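Local coordinates for transketolase (Campylobacter jejuni, PDB 3L84), which belongs to the transketolase family, whose members bind thiamine diphosphate, and forms a dimer of three-domain subunits, at residues 596-608 / 618-631. Numbering follows the deposited sequence. Where two conformers were deposited one is given.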
loop_
_atom_site.group_PDB
_atom_site.type_symbol
_atom_site.label_atom_id
_atom_site.label_comp_id
_atom_site.label_asym_id
_atom_site.label_seq_id
_atom_site.Cartn_x
_atom_site.Cartn_y
_atom_site.Cartn_z
ATOM N N CYS A 596 -21.991 -19.824 -2.697
ATOM C CA CYS A 596 -21.724 -21.127 -2.094
ATOM C C CYS A 596 -22.382 -21.268 -0.738
ATOM O O CYS A 596 -22.502 -20.304 0.027
ATOM C CB CYS A 596 -20.236 -21.333 -1.905
ATOM S SG CYS A 596 -19.289 -21.210 -3.449
ATOM N N HIS A 597 -22.816 -22.485 -0.405
ATOM C CA HIS A 597 -23.313 -22.799 0.925
ATOM C C HIS A 597 -22.184 -22.949 1.912
ATOM O O HIS A 597 -22.338 -22.590 3.097
ATOM C CB HIS A 597 -24.135 -24.080 0.917
ATOM C CG HIS A 597 -25.308 -24.019 0.005
ATOM N ND1 HIS A 597 -26.522 -23.474 0.361
ATOM C CD2 HIS A 597 -25.443 -24.451 -1.265
ATOM C CE1 HIS A 597 -27.357 -23.575 -0.664
ATOM N NE2 HIS A 597 -26.728 -24.171 -1.663
ATOM N N LYS A 598 -21.090 -23.522 1.450
ATOM C CA LYS A 598 -19.927 -23.775 2.280
ATOM C C LYS A 598 -18.690 -23.288 1.544
ATOM O O LYS A 598 -18.657 -23.352 0.326
ATOM C CB LYS A 598 -19.748 -25.270 2.579
ATOM C CG LYS A 598 -20.891 -25.926 3.352
ATOM C CD LYS A 598 -20.584 -27.384 3.634
ATOM C CE LYS A 598 -21.701 -27.986 4.411
ATOM N NZ LYS A 598 -21.341 -29.428 4.718
ATOM N N VAL A 599 -17.671 -22.853 2.279
ATOM C CA VAL A 599 -16.425 -22.408 1.707
ATOM C C VAL A 599 -15.272 -23.114 2.395
ATOM O O VAL A 599 -15.189 -23.091 3.620
ATOM C CB VAL A 599 -16.275 -20.885 1.817
ATOM C CG1 VAL A 599 -14.910 -20.405 1.343
ATOM C CG2 VAL A 599 -17.402 -20.175 1.066
ATOM N N TYR A 600 -14.422 -23.743 1.584
ATOM C CA TYR A 600 -13.253 -24.483 1.985
ATOM C C TYR A 600 -12.037 -23.693 1.533
ATOM O O TYR A 600 -11.612 -23.778 0.399
ATOM C CB TYR A 600 -13.272 -25.861 1.327
ATOM C CG TYR A 600 -12.330 -26.895 1.894
ATOM C CD1 TYR A 600 -12.676 -27.635 2.998
ATOM C CD2 TYR A 600 -11.098 -27.137 1.316
ATOM C CE1 TYR A 600 -11.850 -28.604 3.503
ATOM C CE2 TYR A 600 -10.272 -28.107 1.822
ATOM C CZ TYR A 600 -10.662 -28.836 2.912
ATOM O OH TYR A 600 -9.869 -29.829 3.465
ATOM N N GLY A 601 -11.525 -22.889 2.469
ATOM C CA GLY A 601 -10.464 -21.948 2.184
ATOM C C GLY A 601 -9.379 -22.011 3.224
ATOM O O GLY A 601 -9.167 -23.047 3.874
ATOM N N ILE A 602 -8.705 -20.876 3.420
ATOM C CA ILE A 602 -7.663 -20.739 4.418
ATOM C C ILE A 602 -8.024 -19.541 5.291
ATOM O O ILE A 602 -8.218 -18.444 4.739
ATOM C CB ILE A 602 -6.289 -20.538 3.747
ATOM C CG1 ILE A 602 -5.975 -21.627 2.754
ATOM C CG2 ILE A 602 -5.180 -20.385 4.824
ATOM C CD1 ILE A 602 -4.718 -21.314 1.923
ATOM N N GLU A 603 -8.014 -19.715 6.579
ATOM C CA GLU A 603 -8.435 -18.646 7.520
ATOM C C GLU A 603 -7.265 -18.037 8.268
ATOM O O GLU A 603 -7.452 -17.028 8.969
ATOM C CB GLU A 603 -9.478 -19.186 8.476
ATOM C CG GLU A 603 -10.770 -19.529 7.785
ATOM C CD GLU A 603 -11.812 -20.002 8.765
ATOM O OE1 GLU A 603 -12.659 -19.171 9.180
ATOM O OE2 GLU A 603 -11.759 -21.201 9.157
ATOM N N SER A 604 -6.093 -18.632 8.191
ATOM C CA SER A 604 -4.896 -18.193 8.891
ATOM C C SER A 604 -3.878 -17.692 7.883
ATOM O O SER A 604 -4.079 -17.793 6.684
ATOM C CB SER A 604 -4.316 -19.364 9.705
ATOM O OG SER A 604 -3.768 -20.339 8.858
ATOM N N PHE A 605 -2.741 -17.220 8.372
ATOM C CA PHE A 605 -1.569 -17.060 7.535
ATOM C C PHE A 605 -0.958 -18.418 7.184
ATOM O O PHE A 605 -1.336 -19.457 7.767
ATOM C CB PHE A 605 -0.541 -16.122 8.128
ATOM C CG PHE A 605 -1.022 -14.697 8.224
ATOM C CD1 PHE A 605 -1.201 -13.940 7.073
ATOM C CD2 PHE A 605 -1.271 -14.090 9.444
ATOM C CE1 PHE A 605 -1.623 -12.614 7.130
ATOM C CE2 PHE A 605 -1.716 -12.777 9.517
ATOM C CZ PHE A 605 -1.892 -12.034 8.344
ATOM N N GLY A 606 -0.066 -18.428 6.227
ATOM C CA GLY A 606 0.549 -19.654 5.753
ATOM C C GLY A 606 1.696 -20.183 6.589
ATOM O O GLY A 606 1.769 -19.941 7.792
ATOM N N GLU A 607 2.540 -20.998 5.956
ATOM C CA GLU A 607 3.649 -21.674 6.613
ATOM C C GLU A 607 4.818 -21.770 5.648
ATOM O O GLU A 607 4.642 -21.984 4.481
ATOM C CB GLU A 607 3.228 -23.091 7.011
ATOM C CG GLU A 607 2.214 -23.183 8.141
ATOM C CD GLU A 607 2.763 -22.839 9.493
ATOM O OE1 GLU A 607 3.992 -22.666 9.680
ATOM O OE2 GLU A 607 1.899 -22.720 10.412
ATOM N N SER A 608 6.039 -21.683 6.162
ATOM C CA SER A 608 7.233 -21.971 5.389
ATOM C C SER A 608 7.449 -23.469 5.283
ATOM O O SER A 608 7.727 -24.132 6.272
ATOM C CB SER A 608 8.438 -21.261 6.055
ATOM O OG SER A 608 9.643 -21.596 5.411
ATOM N N PHE A 618 -2.859 -27.341 4.902
ATOM C CA PHE A 618 -4.035 -26.500 4.835
ATOM C C PHE A 618 -5.261 -27.199 4.260
ATOM O O PHE A 618 -6.317 -26.576 4.089
ATOM C CB PHE A 618 -3.673 -25.171 4.112
ATOM C CG PHE A 618 -2.900 -24.257 5.010
ATOM C CD1 PHE A 618 -3.546 -23.577 6.019
ATOM C CD2 PHE A 618 -1.532 -24.150 4.918
ATOM C CE1 PHE A 618 -2.804 -22.809 6.897
ATOM C CE2 PHE A 618 -0.785 -23.368 5.773
ATOM C CZ PHE A 618 -1.416 -22.681 6.739
ATOM N N GLY A 619 -5.149 -28.521 4.051
ATOM C CA GLY A 619 -6.327 -29.310 3.745
ATOM C C GLY A 619 -6.635 -29.544 2.303
ATOM O O GLY A 619 -7.693 -30.082 1.990
ATOM N N PHE A 620 -5.742 -29.178 1.411
ATOM C CA PHE A 620 -6.001 -29.273 -0.042
ATOM C C PHE A 620 -5.576 -30.607 -0.580
ATOM O O PHE A 620 -4.534 -30.755 -1.203
ATOM C CB PHE A 620 -5.406 -28.066 -0.783
ATOM C CG PHE A 620 -6.053 -26.777 -0.370
ATOM C CD1 PHE A 620 -7.251 -26.382 -0.952
ATOM C CD2 PHE A 620 -5.534 -26.005 0.644
ATOM C CE1 PHE A 620 -7.897 -25.240 -0.527
ATOM C CE2 PHE A 620 -6.187 -24.873 1.076
ATOM C CZ PHE A 620 -7.385 -24.486 0.496
ATOM N N SER A 621 -6.383 -31.610 -0.237
ATOM C CA SER A 621 -6.238 -32.981 -0.751
ATOM C C SER A 621 -7.620 -33.517 -1.044
ATOM O O SER A 621 -8.605 -33.079 -0.449
ATOM C CB SER A 621 -5.543 -33.913 0.247
ATOM O OG SER A 621 -6.431 -34.239 1.308
ATOM N N VAL A 622 -7.683 -34.501 -1.924
ATOM C CA VAL A 622 -8.960 -35.111 -2.256
ATOM C C VAL A 622 -9.604 -35.709 -0.996
ATOM O O VAL A 622 -10.804 -35.533 -0.733
ATOM C CB VAL A 622 -8.797 -36.178 -3.368
ATOM C CG1 VAL A 622 -10.097 -37.023 -3.542
ATOM C CG2 VAL A 622 -8.411 -35.481 -4.652
ATOM N N SER A 623 -8.850 -36.468 -0.215
ATOM C CA SER A 623 -9.444 -37.146 0.935
ATOM C C SER A 623 -10.044 -36.131 1.915
ATOM O O SER A 623 -11.145 -36.340 2.423
ATOM C CB SER A 623 -8.415 -38.018 1.646
ATOM O OG SER A 623 -8.042 -39.122 0.834
ATOM N N LYS A 624 -9.325 -35.042 2.175
ATOM C CA LYS A 624 -9.816 -34.067 3.151
ATOM C C LYS A 624 -11.023 -33.304 2.621
ATOM O O LYS A 624 -11.967 -33.014 3.354
ATOM C CB LYS A 624 -8.717 -33.119 3.590
ATOM C CG LYS A 624 -7.643 -33.813 4.428
ATOM C CD LYS A 624 -6.543 -32.882 4.815
ATOM C CE LYS A 624 -5.521 -33.465 5.779
ATOM N NZ LYS A 624 -4.442 -32.483 6.121
ATOM N N LEU A 625 -10.986 -32.935 1.334
ATOM C CA LEU A 625 -12.098 -32.203 0.779
ATOM C C LEU A 625 -13.349 -33.068 0.700
ATOM O O LEU A 625 -14.431 -32.636 1.055
ATOM C CB LEU A 625 -11.738 -31.599 -0.587
ATOM C CG LEU A 625 -12.869 -30.876 -1.289
ATOM C CD1 LEU A 625 -13.439 -29.733 -0.456
ATOM C CD2 LEU A 625 -12.377 -30.331 -2.648
ATOM N N VAL A 626 -13.194 -34.306 0.279
ATOM C CA VAL A 626 -14.339 -35.218 0.265
ATOM C C VAL A 626 -14.920 -35.435 1.657
ATOM O O VAL A 626 -16.124 -35.442 1.826
ATOM C CB VAL A 626 -13.955 -36.550 -0.375
ATOM C CG1 VAL A 626 -15.025 -37.655 -0.117
ATOM C CG2 VAL A 626 -13.714 -36.378 -1.878
ATOM N N ASN A 627 -14.063 -35.600 2.654
ATOM C CA ASN A 627 -14.548 -35.712 4.044
ATOM C C ASN A 627 -15.326 -34.488 4.500
ATOM O O ASN A 627 -16.359 -34.624 5.162
ATOM C CB ASN A 627 -13.394 -36.068 4.985
ATOM C CG ASN A 627 -12.995 -37.512 4.872
ATOM O OD1 ASN A 627 -13.735 -38.345 4.337
ATOM N ND2 ASN A 627 -11.796 -37.824 5.362
ATOM N N PHE A 628 -14.858 -33.299 4.125
ATOM C CA PHE A 628 -15.556 -32.068 4.423
ATOM C C PHE A 628 -16.937 -32.028 3.733
ATOM O O PHE A 628 -17.957 -31.705 4.365
ATOM C CB PHE A 628 -14.683 -30.905 3.969
ATOM C CG PHE A 628 -15.321 -29.556 4.143
ATOM C CD1 PHE A 628 -15.264 -28.879 5.367
ATOM C CD2 PHE A 628 -15.972 -28.950 3.091
ATOM C CE1 PHE A 628 -15.856 -27.638 5.518
ATOM C CE2 PHE A 628 -16.534 -27.692 3.224
ATOM C CZ PHE A 628 -16.493 -27.026 4.441
ATOM N N ILE A 629 -16.979 -32.373 2.446
ATOM C CA ILE A 629 -18.233 -32.333 1.679
ATOM C C ILE A 629 -19.250 -33.329 2.253
ATOM O O ILE A 629 -20.444 -33.043 2.277
ATOM C CB ILE A 629 -17.948 -32.585 0.203
ATOM C CG1 ILE A 629 -17.138 -31.399 -0.364
ATOM C CG2 ILE A 629 -19.242 -32.815 -0.605
ATOM C CD1 ILE A 629 -16.650 -31.573 -1.776
ATOM N N LEU A 630 -18.770 -34.476 2.721
ATOM C CA LEU A 630 -19.628 -35.537 3.299
ATOM C C LEU A 630 -19.872 -35.334 4.784
ATOM O O LEU A 630 -20.451 -36.199 5.454
ATOM C CB LEU A 630 -19.035 -36.907 2.998
ATOM C CG LEU A 630 -18.978 -37.251 1.501
ATOM C CD1 LEU A 630 -18.403 -38.650 1.222
ATOM C CD2 LEU A 630 -20.374 -37.137 0.802
ATOM N N SER A 631 -19.478 -34.161 5.272
ATOM C CA SER A 631 -19.668 -33.720 6.667
ATOM C C SER A 631 -19.325 -34.818 7.672
ATOM O O SER A 631 -20.094 -35.100 8.596
ATOM C CB SER A 631 -21.076 -33.126 6.885
ATOM O OG SER A 631 -22.143 -34.020 6.489
HETATM O O HOH W 1 -18.973 -29.958 6.090
HETATM O O HOH W 2 -21.365 -30.475 2.127
HETATM O O HOH W 3 -7.030 -24.170 5.181
#
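An aromatic cluster of Tyr600, Phe620 and Phe628 packs the last helix of the C-terminal domain, 622-629, against strand 598-600, an outermost strand of its mixed sheet. Strand and helix run nearly antiparallel. Tyr600 reaches across with CG anti to the backbone N (chi1 -165°). Its ring turns one edge to the face of Phe628, with planes at 60°. Tyr600 CD1 comes within 3.5 Å of Phe628 CG. A second edge-to-face pair, planes at 79°, joins it to Phe620. Leu625 CD1 makes a CH-pi contact over one Tyr600 face, 3.9 Å from the ring centroid.

Tyr600 OH donates to Gly619 O at 2.6 Å, the acceptor lying at the edge of the Tyr600 ring, near its plane. Gly619, with positive phi, is the C-prime residue of the Schellman motif that ends helix 611-617, so the bond ties Tyr600 to the turn between the two helices. Phe620 also packs on Leu539 of helix 537-549.

Ile602 divides its branches: CG1 meets the edge of Phe620, while CG2 lies 3.8 Å from Phe618 CD1. Glu607 CG touches Phe618 CE2, and its carboxylate forms a salt bridge with Arg617.

At the helix C-terminus the extended Lys598 chain passes Phe628. Two waters accept from Lys598 NZ at 2.8 Å; one donates to Phe628 O, the other to Ile629 O.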